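Local structure of flavin-dependent monooxygenase, oxygenase subunit HsaA (2RFQ) at residues Phe50-Pro55 / Tyr61-Val66. The protein hydroxylates the steroid-derived phenol 3-HSA to the catechol 3,4-DHSA with FMNH2 and molecular oxygen during cholesterol catabolism. Residues are numbered along the deposited sequence; the frame is centred on the assembly and turned at random.
Sequences FRLLQP and YQADPV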
# COMPACT_ATOMS: atom_id res chain seq x y z
N PHE A 50 12.88 -29.14 -22.11
CA PHE A 50 11.53 -29.72 -22.20
C PHE A 50 11.48 -31.13 -21.60
O PHE A 50 10.42 -31.59 -21.18
CB PHE A 50 11.00 -29.69 -23.64
CG PHE A 50 10.77 -28.29 -24.14
CD1 PHE A 50 9.78 -27.49 -23.57
CD2 PHE A 50 11.57 -27.76 -25.16
CE1 PHE A 50 9.59 -26.16 -24.00
CE2 PHE A 50 11.39 -26.43 -25.60
CZ PHE A 50 10.40 -25.65 -25.02
N ARG A 51 12.64 -31.78 -21.52
CA ARG A 51 12.72 -33.12 -20.91
C ARG A 51 12.70 -33.10 -19.38
O ARG A 51 12.59 -34.15 -18.77
CB ARG A 51 13.99 -33.85 -21.38
CG ARG A 51 14.05 -34.03 -22.87
CD ARG A 51 15.19 -35.00 -23.19
NE ARG A 51 15.16 -35.45 -24.58
CZ ARG A 51 14.36 -36.40 -25.07
NH1 ARG A 51 13.45 -37.03 -24.29
NH2 ARG A 51 14.46 -36.73 -26.35
N LEU A 52 12.79 -31.92 -18.77
CA LEU A 52 12.93 -31.85 -17.32
C LEU A 52 11.85 -32.62 -16.54
O LEU A 52 12.20 -33.39 -15.65
CB LEU A 52 13.01 -30.41 -16.82
CG LEU A 52 14.39 -29.76 -17.00
CD1 LEU A 52 14.30 -28.27 -16.62
CD2 LEU A 52 15.45 -30.46 -16.16
N LEU A 53 10.57 -32.41 -16.86
CA LEU A 53 9.50 -33.14 -16.16
C LEU A 53 8.97 -34.35 -16.97
O LEU A 53 7.93 -34.94 -16.60
CB LEU A 53 8.35 -32.21 -15.76
CG LEU A 53 8.75 -31.09 -14.79
CD1 LEU A 53 7.52 -30.25 -14.48
CD2 LEU A 53 9.34 -31.62 -13.48
N GLN A 54 9.64 -34.67 -18.07
CA GLN A 54 9.28 -35.83 -18.88
C GLN A 54 9.75 -37.13 -18.21
O GLN A 54 10.80 -37.13 -17.56
CB GLN A 54 9.90 -35.69 -20.27
CG GLN A 54 9.53 -36.79 -21.25
CD GLN A 54 10.15 -36.56 -22.61
OE1 GLN A 54 11.31 -36.15 -22.70
NE2 GLN A 54 9.40 -36.83 -23.67
N PRO A 55 8.95 -38.21 -18.29
CA PRO A 55 9.34 -39.49 -17.65
C PRO A 55 10.64 -40.09 -18.16
O PRO A 55 11.01 -39.91 -19.34
CB PRO A 55 8.13 -40.41 -17.92
CG PRO A 55 6.96 -39.43 -18.03
CD PRO A 55 7.57 -38.27 -18.82
N TYR A 61 14.06 -36.39 -17.59
CA TYR A 61 14.74 -36.29 -16.29
C TYR A 61 13.83 -36.60 -15.11
O TYR A 61 14.34 -36.81 -14.01
CB TYR A 61 15.31 -34.88 -16.07
CG TYR A 61 16.43 -34.49 -17.00
CD1 TYR A 61 17.77 -34.73 -16.67
CD2 TYR A 61 16.16 -33.81 -18.20
CE1 TYR A 61 18.81 -34.34 -17.52
CE2 TYR A 61 17.20 -33.42 -19.05
CZ TYR A 61 18.52 -33.68 -18.71
OH TYR A 61 19.54 -33.31 -19.56
N GLN A 62 12.51 -36.59 -15.32
CA GLN A 62 11.54 -36.67 -14.20
C GLN A 62 12.06 -35.97 -12.94
O GLN A 62 12.17 -36.56 -11.85
CB GLN A 62 11.09 -38.11 -13.92
CG GLN A 62 12.21 -39.12 -13.80
CD GLN A 62 11.69 -40.53 -13.71
OE1 GLN A 62 10.77 -40.92 -14.45
NE2 GLN A 62 12.27 -41.32 -12.79
N ALA A 63 12.39 -34.70 -13.11
CA ALA A 63 13.25 -33.96 -12.19
C ALA A 63 12.53 -33.53 -10.93
O ALA A 63 11.30 -33.46 -10.90
CB ALA A 63 13.81 -32.73 -12.91
N ASP A 64 13.31 -33.23 -9.90
CA ASP A 64 12.88 -32.37 -8.78
C ASP A 64 12.16 -31.15 -9.38
O ASP A 64 12.71 -30.44 -10.21
CB ASP A 64 14.17 -31.94 -8.04
CG ASP A 64 13.92 -31.11 -6.79
OD1 ASP A 64 12.87 -30.45 -6.66
OD2 ASP A 64 14.81 -31.15 -5.93
N PRO A 65 10.89 -30.91 -8.98
CA PRO A 65 10.14 -29.80 -9.59
C PRO A 65 10.78 -28.44 -9.35
O PRO A 65 10.57 -27.54 -10.17
CB PRO A 65 8.73 -29.91 -8.97
CG PRO A 65 8.94 -30.71 -7.71
CD PRO A 65 10.09 -31.66 -8.00
N VAL A 66 11.57 -28.30 -8.28
CA VAL A 66 12.25 -27.01 -8.04
C VAL A 66 13.25 -26.74 -9.18
O VAL A 66 13.43 -25.61 -9.59
CB VAL A 66 12.89 -26.90 -6.66
CG1 VAL A 66 13.68 -25.58 -6.54
CG2 VAL A 66 11.78 -26.95 -5.58
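In the N-terminal helical domain of this acyl-CoA dehydrogenase-like fold, the connection between helices 38-47 and 65-76 doubles back on itself, and Y61, Q62 and A63 hydrogen-bond through their backbone to the type I turn R51-Q54. Y61 N gives a nearly straight bond to R51 O (2.9 Å, 171°). That oxygen also takes Q54 N, closing the turn; the two donors arrive from opposite faces of the carbonyl plane, so it is gripped twice. Next along, A63 N donates to L52 O at 2.9 Å. Q62 N reaches Q54 O, also at 2.9 Å. Side chains pack around these bonds. With chi1 at -66°, CG of Y61 stands opposite its own carbonyl carbon, and the ring sets its edge against the R51 carbonyl. Y61 CD2 is 3.9 Å from R51 CB. The same Y61 CD2 lies 4.0 Å from L52 CD2. A63 CB presses on L52 O at 3.2 Å, and L53 CD2 sits 3.7 Å from A63 O. The Y61 hydroxyl bonds to E11, and the R51 guanidinium to T112. D64 then N-caps helix 65-76, its OD1 accepting from V66 N at 3.0 Å. L52 and L53 pack on F68 of that helix, L52 and Y61 on V12 of helix 11-25, and P65 on V301 and Y305 of helix 277-309.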